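Local atomic coordinates of nitrilotriacetate monooxygenase component B (Bacillus cereus ATCC 14579, PDB entry 3BPK), a protein that probably binds FMN and serves as the flavin-dependent oxidoreductase component of a monooxygenase system that draws on NADH or NADPH. Residues 29-34 and 48-53; 33-38 and 75-80; 40-45 and 109-114; 62-67 and 156-161; 82-87 and 138-143. All blocks are in the same frame, centred on the assembly; numbering follows the deposited sequence.

Interaction 1: residues 29-34 and 48-53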
# COMPACT_ATOMS: atom_id res chain seq x y z
N PRO B 29 -4.69 -4.06 0.64
CA PRO B 29 -4.59 -4.99 1.77
C PRO B 29 -4.90 -4.23 3.06
O PRO B 29 -4.63 -3.03 3.15
CB PRO B 29 -3.13 -5.45 1.74
CG PRO B 29 -2.40 -4.32 1.08
CD PRO B 29 -3.37 -3.73 0.06
N VAL B 30 -5.39 -4.94 4.07
CA VAL B 30 -5.86 -4.26 5.29
C VAL B 30 -5.02 -4.69 6.49
O VAL B 30 -5.00 -5.89 6.85
CB VAL B 30 -7.39 -4.59 5.55
CG1 VAL B 30 -7.93 -3.91 6.81
CG2 VAL B 30 -8.25 -4.13 4.35
N ALA B 31 -4.32 -3.72 7.08
CA ALA B 31 -3.53 -3.97 8.29
C ALA B 31 -4.45 -3.86 9.50
O ALA B 31 -5.09 -2.81 9.70
CB ALA B 31 -2.38 -2.97 8.42
N PHE B 32 -4.49 -4.89 10.35
CA PHE B 32 -5.22 -4.76 11.61
C PHE B 32 -4.14 -4.50 12.65
O PHE B 32 -3.27 -5.36 12.88
CB PHE B 32 -6.00 -6.02 11.94
CG PHE B 32 -6.71 -5.91 13.23
CD1 PHE B 32 -7.70 -4.95 13.40
CD2 PHE B 32 -6.41 -6.79 14.29
CE1 PHE B 32 -8.36 -4.82 14.62
CE2 PHE B 32 -7.06 -6.67 15.50
CZ PHE B 32 -8.05 -5.70 15.67
N VAL B 33 -4.16 -3.29 13.21
CA VAL B 33 -3.00 -2.82 14.01
C VAL B 33 -3.37 -2.66 15.47
O VAL B 33 -4.35 -1.94 15.79
CB VAL B 33 -2.51 -1.44 13.50
CG1 VAL B 33 -1.31 -0.94 14.33
CG2 VAL B 33 -2.08 -1.54 12.02
N THR B 34 -2.59 -3.30 16.36
CA THR B 34 -2.79 -3.12 17.81
C THR B 34 -1.66 -2.26 18.37
O THR B 34 -0.51 -2.27 17.88
CB THR B 34 -2.87 -4.44 18.61
OG1 THR B 34 -1.72 -5.25 18.35
CG2 THR B 34 -4.13 -5.19 18.22
N SER B 48 -6.41 0.39 5.61
CA SER B 48 -6.14 -0.15 4.29
C SER B 48 -5.02 0.59 3.54
O SER B 48 -4.66 0.17 2.43
CB SER B 48 -7.41 -0.19 3.44
OG SER B 48 -7.74 1.12 2.97
N TYR B 49 -4.48 1.67 4.13
CA TYR B 49 -3.37 2.39 3.46
C TYR B 49 -2.08 1.74 3.95
O TYR B 49 -1.31 2.32 4.72
CB TYR B 49 -3.38 3.90 3.71
CG TYR B 49 -4.59 4.66 3.24
CD1 TYR B 49 -5.69 4.04 2.62
CD2 TYR B 49 -4.65 6.02 3.50
CE1 TYR B 49 -6.81 4.79 2.26
CE2 TYR B 49 -5.76 6.77 3.12
CZ TYR B 49 -6.81 6.16 2.50
OH TYR B 49 -7.93 6.90 2.11
N PHE B 50 -1.88 0.51 3.48
CA PHE B 50 -0.90 -0.43 4.05
C PHE B 50 -0.10 -1.07 2.90
O PHE B 50 -0.67 -1.51 1.89
CB PHE B 50 -1.73 -1.54 4.71
CG PHE B 50 -0.96 -2.75 5.19
CD1 PHE B 50 0.26 -2.65 5.87
CD2 PHE B 50 -1.56 -4.01 5.05
CE1 PHE B 50 0.89 -3.81 6.37
CE2 PHE B 50 -0.95 -5.15 5.55
CZ PHE B 50 0.25 -5.05 6.22
N ASN B 51 1.21 -1.15 3.06
CA ASN B 51 1.97 -1.95 2.10
C ASN B 51 3.36 -2.27 2.62
O ASN B 51 3.75 -1.85 3.73
CB ASN B 51 2.04 -1.29 0.70
CG ASN B 51 1.94 -2.30 -0.44
OD1 ASN B 51 2.62 -3.31 -0.43
ND2 ASN B 51 1.06 -2.04 -1.42
N ILE B 52 4.11 -3.01 1.81
CA ILE B 52 5.52 -3.28 2.09
C ILE B 52 6.35 -2.05 1.73
O ILE B 52 6.02 -1.33 0.77
CB ILE B 52 5.99 -4.51 1.23
CG1 ILE B 52 5.12 -5.76 1.47
CG2 ILE B 52 7.44 -4.82 1.50
CD1 ILE B 52 5.35 -6.86 0.43
N VAL B 53 7.45 -1.82 2.46
CA VAL B 53 8.42 -0.76 2.12
C VAL B 53 9.72 -1.38 1.56
O VAL B 53 10.21 -0.97 0.51
CB VAL B 53 8.70 0.16 3.33
CG1 VAL B 53 9.89 1.08 3.08
CG2 VAL B 53 7.44 0.97 3.73

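Interaction 2: residues 33-38 and 75-80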
# COMPACT_ATOMS: atom_id res chain seq x y z
N VAL B 33 -4.16 -3.29 13.21
CA VAL B 33 -3.00 -2.82 14.01
C VAL B 33 -3.37 -2.66 15.47
O VAL B 33 -4.35 -1.94 15.79
CB VAL B 33 -2.51 -1.44 13.50
CG1 VAL B 33 -1.31 -0.94 14.33
CG2 VAL B 33 -2.08 -1.54 12.02
N THR B 34 -2.59 -3.30 16.36
CA THR B 34 -2.79 -3.12 17.81
C THR B 34 -1.66 -2.26 18.37
O THR B 34 -0.51 -2.27 17.88
CB THR B 34 -2.87 -4.44 18.61
OG1 THR B 34 -1.72 -5.25 18.35
CG2 THR B 34 -4.13 -5.19 18.22
N SER B 35 -2.01 -1.51 19.41
CA SER B 35 -1.10 -0.55 20.01
C SER B 35 -1.62 -0.34 21.43
O SER B 35 -2.77 -0.69 21.74
CB SER B 35 -1.10 0.78 19.20
OG SER B 35 -2.38 1.41 19.23
N VAL B 36 -0.77 0.23 22.30
CA VAL B 36 -1.14 0.35 23.73
C VAL B 36 -1.03 1.80 24.17
O VAL B 36 -0.05 2.48 23.81
CB VAL B 36 -0.25 -0.58 24.61
CG1 VAL B 36 -0.58 -0.38 26.10
CG2 VAL B 36 -0.51 -2.06 24.23
N THR B 37 -2.02 2.27 24.95
CA THR B 37 -2.01 3.65 25.46
C THR B 37 -1.07 3.80 26.66
O THR B 37 -0.63 2.79 27.23
CB THR B 37 -3.41 4.12 25.90
OG1 THR B 37 -3.78 3.44 27.13
CG2 THR B 37 -4.49 3.88 24.83
N LYS B 38 -0.78 5.05 27.06
CA LYS B 38 0.04 5.27 28.26
C LYS B 38 -0.66 4.70 29.50
O LYS B 38 0.01 4.40 30.51
CB LYS B 38 0.34 6.75 28.47
CG LYS B 38 1.40 7.33 27.54
CD LYS B 38 1.95 8.66 28.07
CE LYS B 38 0.86 9.70 28.37
NZ LYS B 38 -0.35 9.63 27.47
N SER B 75 -1.49 6.15 16.08
CA SER B 75 -0.22 6.86 15.89
C SER B 75 0.41 7.34 17.18
O SER B 75 1.64 7.21 17.39
CB SER B 75 -0.42 8.05 14.95
OG SER B 75 -0.87 7.54 13.74
N ARG B 76 -0.42 7.94 18.04
CA ARG B 76 0.05 8.35 19.37
C ARG B 76 0.68 7.19 20.12
O ARG B 76 1.77 7.32 20.70
CB ARG B 76 -1.08 8.88 20.25
CG ARG B 76 -1.53 10.27 19.95
CD ARG B 76 -2.08 10.91 21.22
NE ARG B 76 -3.23 10.21 21.80
CZ ARG B 76 -4.51 10.46 21.50
NH1 ARG B 76 -5.50 9.78 22.09
NH2 ARG B 76 -4.81 11.39 20.60
N ASN B 77 -0.01 6.06 20.14
CA ASN B 77 0.45 4.89 20.89
C ASN B 77 1.73 4.31 20.26
O ASN B 77 2.63 3.88 20.97
CB ASN B 77 -0.60 3.79 20.85
CG ASN B 77 -1.89 4.15 21.59
OD1 ASN B 77 -1.96 5.13 22.36
ND2 ASN B 77 -2.90 3.33 21.39
N ALA B 78 1.79 4.29 18.92
CA ALA B 78 2.97 3.75 18.24
C ALA B 78 4.19 4.62 18.53
O ALA B 78 5.28 4.11 18.72
CB ALA B 78 2.73 3.64 16.74
N ILE B 79 4.00 5.94 18.54
CA ILE B 79 5.12 6.82 18.79
C ILE B 79 5.57 6.75 20.25
O ILE B 79 6.79 6.69 20.55
CB ILE B 79 4.74 8.27 18.41
CG1 ILE B 79 4.58 8.37 16.89
CG2 ILE B 79 5.80 9.26 18.96
CD1 ILE B 79 3.91 9.67 16.42
N GLU B 80 4.59 6.74 21.17
CA GLU B 80 4.89 6.70 22.60
C GLU B 80 5.64 5.44 23.00
O GLU B 80 6.68 5.53 23.68
CB GLU B 80 3.59 6.85 23.40
CG GLU B 80 3.75 6.84 24.94
CD GLU B 80 4.82 7.79 25.49
OE1 GLU B 80 5.04 8.90 24.92
OE2 GLU B 80 5.43 7.43 26.52
O HOH W 1 1.79 1.02 21.00

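Interaction 3: residues 40-45 and 109-114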
# COMPACT_ATOMS: atom_id res chain seq x y z
N GLY B 40 -2.32 1.87 29.55
CA GLY B 40 -2.23 0.40 29.48
C GLY B 40 -3.29 -0.30 28.66
O GLY B 40 -3.37 -1.53 28.67
N VAL B 41 -4.10 0.48 27.94
CA VAL B 41 -5.26 -0.08 27.24
C VAL B 41 -4.86 -0.53 25.83
O VAL B 41 -4.09 0.17 25.15
CB VAL B 41 -6.40 0.92 27.19
CG1 VAL B 41 -7.53 0.41 26.29
CG2 VAL B 41 -6.90 1.22 28.65
N LEU B 42 -5.34 -1.71 25.42
CA LEU B 42 -4.99 -2.27 24.11
C LEU B 42 -5.98 -1.78 23.04
O LEU B 42 -7.14 -2.18 23.03
CB LEU B 42 -4.99 -3.80 24.17
CG LEU B 42 -4.57 -4.53 22.90
CD1 LEU B 42 -3.13 -4.17 22.52
CD2 LEU B 42 -4.73 -6.05 23.07
N ASN B 43 -5.51 -0.92 22.13
CA ASN B 43 -6.32 -0.46 21.04
C ASN B 43 -6.10 -1.34 19.82
O ASN B 43 -5.02 -1.97 19.67
CB ASN B 43 -5.94 0.99 20.67
CG ASN B 43 -6.51 2.04 21.62
OD1 ASN B 43 -5.78 2.88 22.09
ND2 ASN B 43 -7.84 2.00 21.85
N GLY B 44 -7.09 -1.36 18.92
CA GLY B 44 -6.95 -2.04 17.62
C GLY B 44 -7.84 -1.34 16.62
O GLY B 44 -8.94 -0.87 16.94
N ALA B 45 -7.33 -1.29 15.38
CA ALA B 45 -8.12 -0.72 14.27
C ALA B 45 -7.56 -1.17 12.94
O ALA B 45 -6.38 -1.49 12.85
CB ALA B 45 -8.11 0.79 14.35
N SER B 109 -10.80 -0.48 24.88
CA SER B 109 -10.18 -1.50 24.03
C SER B 109 -11.15 -2.04 22.99
O SER B 109 -12.10 -2.77 23.33
CB SER B 109 -9.68 -2.67 24.89
OG SER B 109 -9.17 -3.72 24.06
N GLU B 110 -10.88 -1.75 21.71
CA GLU B 110 -11.69 -2.33 20.65
C GLU B 110 -11.50 -3.83 20.61
O GLU B 110 -12.37 -4.55 20.16
CB GLU B 110 -11.29 -1.76 19.28
CG GLU B 110 -11.53 -0.27 19.11
CD GLU B 110 -10.36 0.61 19.56
OE1 GLU B 110 -9.39 0.13 20.21
OE2 GLU B 110 -10.43 1.83 19.27
N ILE B 111 -10.33 -4.30 21.04
CA ILE B 111 -10.04 -5.72 21.04
C ILE B 111 -11.03 -6.45 21.94
O ILE B 111 -11.64 -7.44 21.52
CB ILE B 111 -8.58 -5.96 21.49
CG1 ILE B 111 -7.61 -5.30 20.50
CG2 ILE B 111 -8.29 -7.45 21.68
CD1 ILE B 111 -7.91 -5.59 19.00
N GLU B 112 -11.19 -5.96 23.17
CA GLU B 112 -12.14 -6.59 24.10
C GLU B 112 -13.60 -6.43 23.63
O GLU B 112 -14.41 -7.40 23.71
CB GLU B 112 -11.91 -6.09 25.54
CG GLU B 112 -10.52 -6.41 26.11
CD GLU B 112 -10.23 -7.90 26.35
OE1 GLU B 112 -11.12 -8.76 26.14
OE2 GLU B 112 -9.07 -8.20 26.69
N LEU B 113 -13.95 -5.25 23.10
CA LEU B 113 -15.28 -5.06 22.53
C LEU B 113 -15.61 -6.08 21.44
O LEU B 113 -16.73 -6.62 21.39
CB LEU B 113 -15.41 -3.64 21.95
CG LEU B 113 -16.73 -3.27 21.25
CD1 LEU B 113 -17.71 -2.63 22.24
CD2 LEU B 113 -16.48 -2.32 20.05
N ALA B 114 -14.63 -6.35 20.56
CA ALA B 114 -14.83 -7.25 19.42
C ALA B 114 -14.67 -8.75 19.77
O ALA B 114 -14.74 -9.62 18.89
CB ALA B 114 -13.90 -6.83 18.27

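Interaction 4: residues 62-67 and 156-161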
# COMPACT_ATOMS: atom_id res chain seq x y z
N VAL B 62 2.08 2.06 7.20
CA VAL B 62 0.64 2.19 7.41
C VAL B 62 0.39 3.69 7.55
O VAL B 62 1.01 4.35 8.39
CB VAL B 62 0.20 1.51 8.72
CG1 VAL B 62 -1.30 1.68 8.93
CG2 VAL B 62 0.53 0.03 8.71
N SER B 63 -0.47 4.24 6.69
CA SER B 63 -0.79 5.67 6.80
C SER B 63 -2.03 5.85 7.66
O SER B 63 -3.11 5.33 7.32
CB SER B 63 -0.95 6.29 5.42
OG SER B 63 -1.14 7.68 5.56
N VAL B 64 -1.87 6.53 8.79
CA VAL B 64 -2.96 6.70 9.77
C VAL B 64 -3.43 8.16 9.71
O VAL B 64 -2.63 9.08 9.92
CB VAL B 64 -2.47 6.35 11.20
CG1 VAL B 64 -3.62 6.55 12.24
CG2 VAL B 64 -1.98 4.90 11.23
N GLN B 65 -4.70 8.37 9.41
CA GLN B 65 -5.18 9.76 9.22
C GLN B 65 -5.26 10.47 10.57
O GLN B 65 -5.52 9.83 11.60
CB GLN B 65 -6.55 9.78 8.53
CG GLN B 65 -6.54 9.08 7.15
CD GLN B 65 -5.40 9.58 6.23
OE1 GLN B 65 -5.31 10.80 5.90
NE2 GLN B 65 -4.53 8.66 5.79
N ARG B 66 -5.08 11.79 10.55
CA ARG B 66 -5.27 12.62 11.75
C ARG B 66 -6.72 13.08 11.80
O ARG B 66 -7.46 12.91 10.82
CB ARG B 66 -4.32 13.81 11.73
CG ARG B 66 -2.86 13.43 11.89
CD ARG B 66 -2.11 14.56 12.50
NE ARG B 66 -0.69 14.28 12.61
CZ ARG B 66 0.22 15.10 13.13
NH1 ARG B 66 -0.14 16.29 13.63
NH2 ARG B 66 1.49 14.73 13.15
N LYS B 67 -7.12 13.59 12.96
CA LYS B 67 -8.44 14.22 13.08
C LYS B 67 -8.20 15.69 13.39
O LYS B 67 -7.66 16.05 14.43
CB LYS B 67 -9.32 13.54 14.13
CG LYS B 67 -9.86 12.18 13.68
CD LYS B 67 -11.23 11.88 14.28
CE LYS B 67 -11.66 10.44 14.04
NZ LYS B 67 -12.19 10.17 12.66
N ASP B 156 -0.19 10.54 9.43
CA ASP B 156 1.16 10.16 9.78
C ASP B 156 1.40 8.84 9.11
O ASP B 156 0.63 7.88 9.33
CB ASP B 156 1.32 10.00 11.30
CG ASP B 156 1.11 11.33 12.01
OD1 ASP B 156 2.09 12.10 12.04
OD2 ASP B 156 -0.05 11.60 12.40
N LEU B 157 2.45 8.81 8.31
CA LEU B 157 2.83 7.56 7.65
C LEU B 157 3.80 6.85 8.58
O LEU B 157 4.91 7.34 8.83
CB LEU B 157 3.48 7.88 6.30
CG LEU B 157 3.83 6.68 5.43
CD1 LEU B 157 2.64 5.85 5.10
CD2 LEU B 157 4.49 7.19 4.13
N LEU B 158 3.37 5.70 9.12
CA LEU B 158 4.17 4.96 10.10
C LEU B 158 5.00 3.96 9.33
O LEU B 158 4.45 3.15 8.59
CB LEU B 158 3.28 4.21 11.09
CG LEU B 158 2.28 5.13 11.84
CD1 LEU B 158 1.47 4.25 12.82
CD2 LEU B 158 2.95 6.34 12.57
N ILE B 159 6.32 4.01 9.53
CA ILE B 159 7.22 3.02 8.95
C ILE B 159 7.62 2.05 10.06
O ILE B 159 8.22 2.47 11.06
CB ILE B 159 8.50 3.67 8.35
CG1 ILE B 159 8.14 4.79 7.33
CG2 ILE B 159 9.39 2.61 7.70
CD1 ILE B 159 7.21 4.32 6.19
N GLY B 160 7.24 0.78 9.92
CA GLY B 160 7.49 -0.19 10.99
C GLY B 160 8.53 -1.18 10.50
O GLY B 160 8.53 -1.57 9.32
N ARG B 161 9.43 -1.55 11.41
CA ARG B 161 10.40 -2.60 11.12
C ARG B 161 9.93 -3.86 11.81
O ARG B 161 9.71 -3.84 13.01
CB ARG B 161 11.80 -2.21 11.62
CG ARG B 161 12.84 -3.33 11.47
CD ARG B 161 14.28 -2.82 11.63
NE ARG B 161 14.53 -2.29 12.97
CZ ARG B 161 14.95 -3.01 14.01
NH1 ARG B 161 15.16 -4.32 13.90
NH2 ARG B 161 15.17 -2.40 15.18
O HOH W 2 -2.10 9.90 12.71

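Interaction 5: residues 82-87 and 138-143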
# COMPACT_ATOMS: atom_id res chain seq x y z
N GLY B 82 6.94 3.19 20.73
CA GLY B 82 7.87 2.80 19.67
C GLY B 82 7.61 1.39 19.13
O GLY B 82 8.50 0.77 18.52
N GLU B 83 6.40 0.89 19.34
CA GLU B 83 6.07 -0.54 19.08
C GLU B 83 4.61 -0.64 18.69
O GLU B 83 3.77 0.14 19.17
CB GLU B 83 6.24 -1.37 20.39
CG GLU B 83 7.68 -1.40 20.92
CD GLU B 83 7.78 -2.11 22.25
OE1 GLU B 83 6.73 -2.33 22.87
OE2 GLU B 83 8.93 -2.44 22.63
N PHE B 84 4.30 -1.63 17.85
CA PHE B 84 2.91 -1.93 17.49
C PHE B 84 2.90 -3.27 16.79
O PHE B 84 3.95 -3.75 16.35
CB PHE B 84 2.27 -0.81 16.62
CG PHE B 84 3.05 -0.47 15.35
CD1 PHE B 84 2.65 -1.01 14.10
CD2 PHE B 84 4.16 0.40 15.38
CE1 PHE B 84 3.35 -0.67 12.92
CE2 PHE B 84 4.83 0.74 14.20
CZ PHE B 84 4.44 0.21 12.99
N VAL B 85 1.73 -3.91 16.72
CA VAL B 85 1.66 -5.19 15.99
C VAL B 85 0.78 -5.02 14.75
O VAL B 85 -0.34 -4.47 14.85
CB VAL B 85 1.08 -6.33 16.89
CG1 VAL B 85 1.04 -7.69 16.14
CG2 VAL B 85 1.93 -6.51 18.18
N VAL B 86 1.25 -5.56 13.62
CA VAL B 86 0.48 -5.51 12.38
C VAL B 86 0.01 -6.92 12.06
O VAL B 86 0.84 -7.84 11.93
CB VAL B 86 1.33 -4.97 11.21
CG1 VAL B 86 0.50 -5.06 9.90
CG2 VAL B 86 1.76 -3.53 11.50
N HIS B 87 -1.31 -7.10 11.94
CA HIS B 87 -1.87 -8.40 11.64
C HIS B 87 -2.41 -8.39 10.22
O HIS B 87 -2.99 -7.38 9.77
CB HIS B 87 -3.06 -8.72 12.57
CG HIS B 87 -2.73 -8.62 14.02
ND1 HIS B 87 -2.64 -7.41 14.68
CD2 HIS B 87 -2.52 -9.59 14.97
CE1 HIS B 87 -2.37 -7.63 15.97
NE2 HIS B 87 -2.27 -8.94 16.16
N CYS B 138 6.20 -5.14 15.35
CA CYS B 138 6.97 -4.04 14.75
C CYS B 138 7.53 -3.05 15.76
O CYS B 138 6.89 -2.76 16.80
CB CYS B 138 6.09 -3.25 13.79
SG CYS B 138 5.57 -4.22 12.35
N VAL B 139 8.71 -2.52 15.42
CA VAL B 139 9.18 -1.31 16.09
C VAL B 139 9.01 -0.13 15.11
O VAL B 139 9.06 -0.29 13.87
CB VAL B 139 10.64 -1.40 16.60
CG1 VAL B 139 10.78 -2.53 17.64
CG2 VAL B 139 11.60 -1.63 15.42
N LEU B 140 8.81 1.05 15.67
CA LEU B 140 8.56 2.20 14.83
C LEU B 140 9.90 2.74 14.35
O LEU B 140 10.73 3.20 15.18
CB LEU B 140 7.82 3.26 15.64
CG LEU B 140 7.48 4.51 14.81
CD1 LEU B 140 6.46 4.19 13.72
CD2 LEU B 140 7.00 5.68 15.71
N GLU B 141 10.12 2.69 13.04
CA GLU B 141 11.35 3.23 12.47
C GLU B 141 11.24 4.74 12.33
O GLU B 141 12.17 5.47 12.67
CB GLU B 141 11.62 2.59 11.12
CG GLU B 141 12.21 1.23 11.27
CD GLU B 141 13.59 1.27 11.91
OE1 GLU B 141 14.34 2.25 11.70
OE2 GLU B 141 13.92 0.32 12.66
N ARG B 142 10.11 5.19 11.82
CA ARG B 142 9.82 6.64 11.78
C ARG B 142 8.33 6.86 11.58
O ARG B 142 7.63 5.99 11.06
CB ARG B 142 10.68 7.39 10.74
CG ARG B 142 10.34 7.07 9.32
CD ARG B 142 11.17 7.96 8.37
NE ARG B 142 12.60 7.61 8.30
CZ ARG B 142 13.52 8.41 7.75
NH1 ARG B 142 13.16 9.62 7.31
NH2 ARG B 142 14.80 8.04 7.70
N ALA B 143 7.85 8.02 12.03
CA ALA B 143 6.48 8.44 11.75
C ALA B 143 6.66 9.73 10.94
O ALA B 143 7.39 10.62 11.35
CB ALA B 143 5.70 8.69 13.04

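Interaction 1: residues 29-34 and 48-53
Ala31 sets its methyl group on the ring of Phe50, and this CH-pi contact is the heart of the meeting between 29-34 and 48-53. Ala31 CB stands 3.5 Å from the ring centroid of Phe50. It lies 11° off the ring normal, so the methyl sits over the middle of the ring, somewhat nearer CG. Phe50 is brought there by chi1 of 171°, which sets CG opposite its own backbone N and projects the ring toward 29-34. Pro29 packs beside it: Pro29 CB comes within 3.9 Å of Phe50 CD2, the two rings meeting at a slant. Val30 CG2 touches Ser48 CB at 4.1 Å. Pro29 CG also rests against a carbonyl, 3.4 Å from Phe50 O. Among polar atoms, no conventional hydrogen bond joins the segments. Ser48 CA makes a CA-H...O contact of 3.4 Å with Pro29 O, an oxygen that also sits at the edge of the Phe50 ring, near its plane. Tyr49 is the centre of an inverse gamma turn, in which Phe50 N gives Ser48 O a weak bond. Ser48 OG turns to Arg28 NE. Asn51 OD1 accepts from Ile52 N through an in-plane lone pair at 2.7 Å, and Asn51 ND2 reaches Phe50 O of the second subunit. The contact thus lies in the buried hairpin of strands 28-36 and 42-54, near the centre of the chain, in a fold consistent with the FMN-binding split barrel. Val86 of strand 83-88 packs on both Ala31 and Phe50, while strand 59-65 continues the sheet beside Tyr49.

Interaction 2: residues 33-38 and 75-80
Asn77 projects from helix 73-81 onto the end of strand 28-36, and its side chain meets a new partner at almost every atom. Asn77 CB lies 3.3 Å from Val36 O and 3.5 Å from Ser35 CB, so the side chain starts out pressed against the strand backbone. With chi1 of -67°, CG sits opposite the carbonyl carbon, and the amide passes alongside Val36 toward Thr37. There Asn77 OD1 comes to 3.4 Å from Thr37 CA. The methyl CG2 of Thr37 runs beside the amide, pointing the same way. At the tip, Asn77 ND2 donates to Ser35 OG over 2.9 Å, a bond of 164° that lies in the amide plane. Asn77 ND2 also bonds to Asn43 OD1, so two partners fix the rotation of the amide. The backbone of Asn77 adds a water bridge: the water accepts from Val36 N at 3.0 Å and gives a weak bond to Asn77 O. At the solvent side the methylenes of Lys38 and Glu80 brush past each other, a doubtful contact since both side chains have a second conformer. Thr37 OG1 faces another way, bonded to Asn107 OD1 and Val41 N. Helix 73-81 thereby lies against the end of the hairpin of strands 28-36 and 42-54; deeper in, Ala78 of the helix rests on Phe84 of strand 83-88, the strand that follows it.

Interaction 3: residues 40-45 and 109-114
The backbone of Leu42 to Gly44, at the start of strand 42-54, passes the N-terminal end of helix 110-113, where Leu42 O meets Ser109 and Asn43 CA lies 5.0 Å from Ser109 CA. Ser109 is the N-cap and works in both directions. Ser109 OG donates to Leu42 O over 2.7 Å, in the carbonyl plane, and accepts from Glu112 N at 3.1 Å. A chi1 of 176° puts OG opposite the backbone N and within reach of both. One residue on, Glu110 bends at chi2 so that its carboxylate folds back over the strand. Glu110 OE1 takes two donors from opposite faces of the carboxylate plane: Asn43 ND2 at 2.9 Å, on the syn side and a little out of plane, and Gly44 N at 3.0 Å, well above the plane. The amide and carboxylate planes are 61° apart. Two N-H groups on one oxygen hold the carboxylate firmly and probably help stabilise its negative charge. An apolar patch flanks this polar set, where Leu42 CD2 lies 3.9 Å from Ile111 CG1. Val41 CG1 also touches Ser109 CB, at 4.0 Å. Asn43 also reaches helix 73-81, so it stands between two helices. Leu42 packs on Thr34 and Val36 of the neighbouring strand 28-36, and Thr100 of helix 94-100 lies against Glu110.

Interaction 4: residues 62-67 and 156-161
Arg66 and Asp156 form a two-bonded salt bridge, NE and NH2 of the arginine each taking one carboxylate oxygen. Arg66 NE meets Asp156 OD2 at 2.8 Å on the syn side, somewhat out of the carboxylate plane. The second bond is straighter, with Arg66 NH2 giving to the syn lone pair of Asp156 OD1 over 2.9 Å at 174°. Guanidinium and carboxylate are nearly coplanar, 22° apart. An extended chain from CG to NE carries the guanidinium to the acid. A water bridges the same acid to the strand, donating to Asp156 OD2 at 2.7 Å and to Val64 O. What places these groups is the antiparallel pairing of strands 59-65 and 155-168. Val62 with Leu158 and Val64 with Asp156 are hydrogen-bonded pairs, each closed by two backbone bonds; Ser63 with Leu157, between them, is a non-hydrogen-bonded pair. On the face of Val64 and Leu158, Val64 CG2 and Leu158 CD1 meet at 3.9 Å, and Ser75 of helix 73-81 packs there. On the other face Ser63 CB touches Leu157 CD1 at 3.6 Å. Ser63 OG bonds to Val53 O of the second subunit, so this face borders the dimer contact. Farther out, Gly69 O takes Arg66 NH1, and Arg71 NE makes a long, weak ion pair with Asp156 OD1. With two strong N-H bonds, a water and a second arginine nearby, the buried Asp156 is probably ionised, its charge balanced mainly by Arg66.

Interaction 5: residues 82-87 and 138-143
The ring of Phe84 lies over Cys138, whose CB sits 3.9 Å from the ring centroid, above one face but shifted toward the rim. Cys138 SG stands obliquely to the same Phe84 ring, 4.8 Å from its centroid, a sulfur-aromatic contact. Phe84 reaches this place with chi1 of 55°, its CG between backbone N and carbonyl carbon. The Leu140 side chain runs at about a right angle to that of Phe84, with Leu140 CD1 3.8 Å from Phe84 CE2. Val86 CG2 closes the other end against Cys138 SG at 4.0 Å. Around this centre run the backbone bonds. Phe84 and Cys138 form a hydrogen-bonded antiparallel pair, Cys138 N reaching Phe84 O over 2.8 Å. Glu83 and Val139 form the adjoining non-hydrogen-bonded pair. Gly82, turning out of helix 73-81 with positive phi, offers its carbonyl O to Leu140 N at 2.9 Å, the donor standing above the carbonyl plane. At the polar edge Glu83 OE1 bonds to Ser125 OG. Beyond the pairing, Glu141 and Arg142 form a classic beta bulge opposite Ile159 of strand 155-168. Strand 83-88 is thus flanked by strands 134-146 and 28-36, with Val33 of the latter packed on Phe84.

All five interactions lie within one flavin reductase-like domain and reach its curled antiparallel sheet. Interactions 1 and 2 start from the same strand, 28-36, with centres about 15 Å apart; interaction 3 uses its hairpin partner, strand 42-54. Interactions 2 and 3 cross along the chain, as do 2 and 4, while interaction 5 is nested in the loop that interaction 4 closes. The centres of 4 and 5 are about 10 Å apart, joined by the pairing of strands 134-146 and 155-168 and the Arg161-Glu141 salt bridge. Interactions 3 and 4, about 18 Å apart between centres, do not touch. Interactions 1 and 4 both border the second subunit, tying the sheet to the dimer interface.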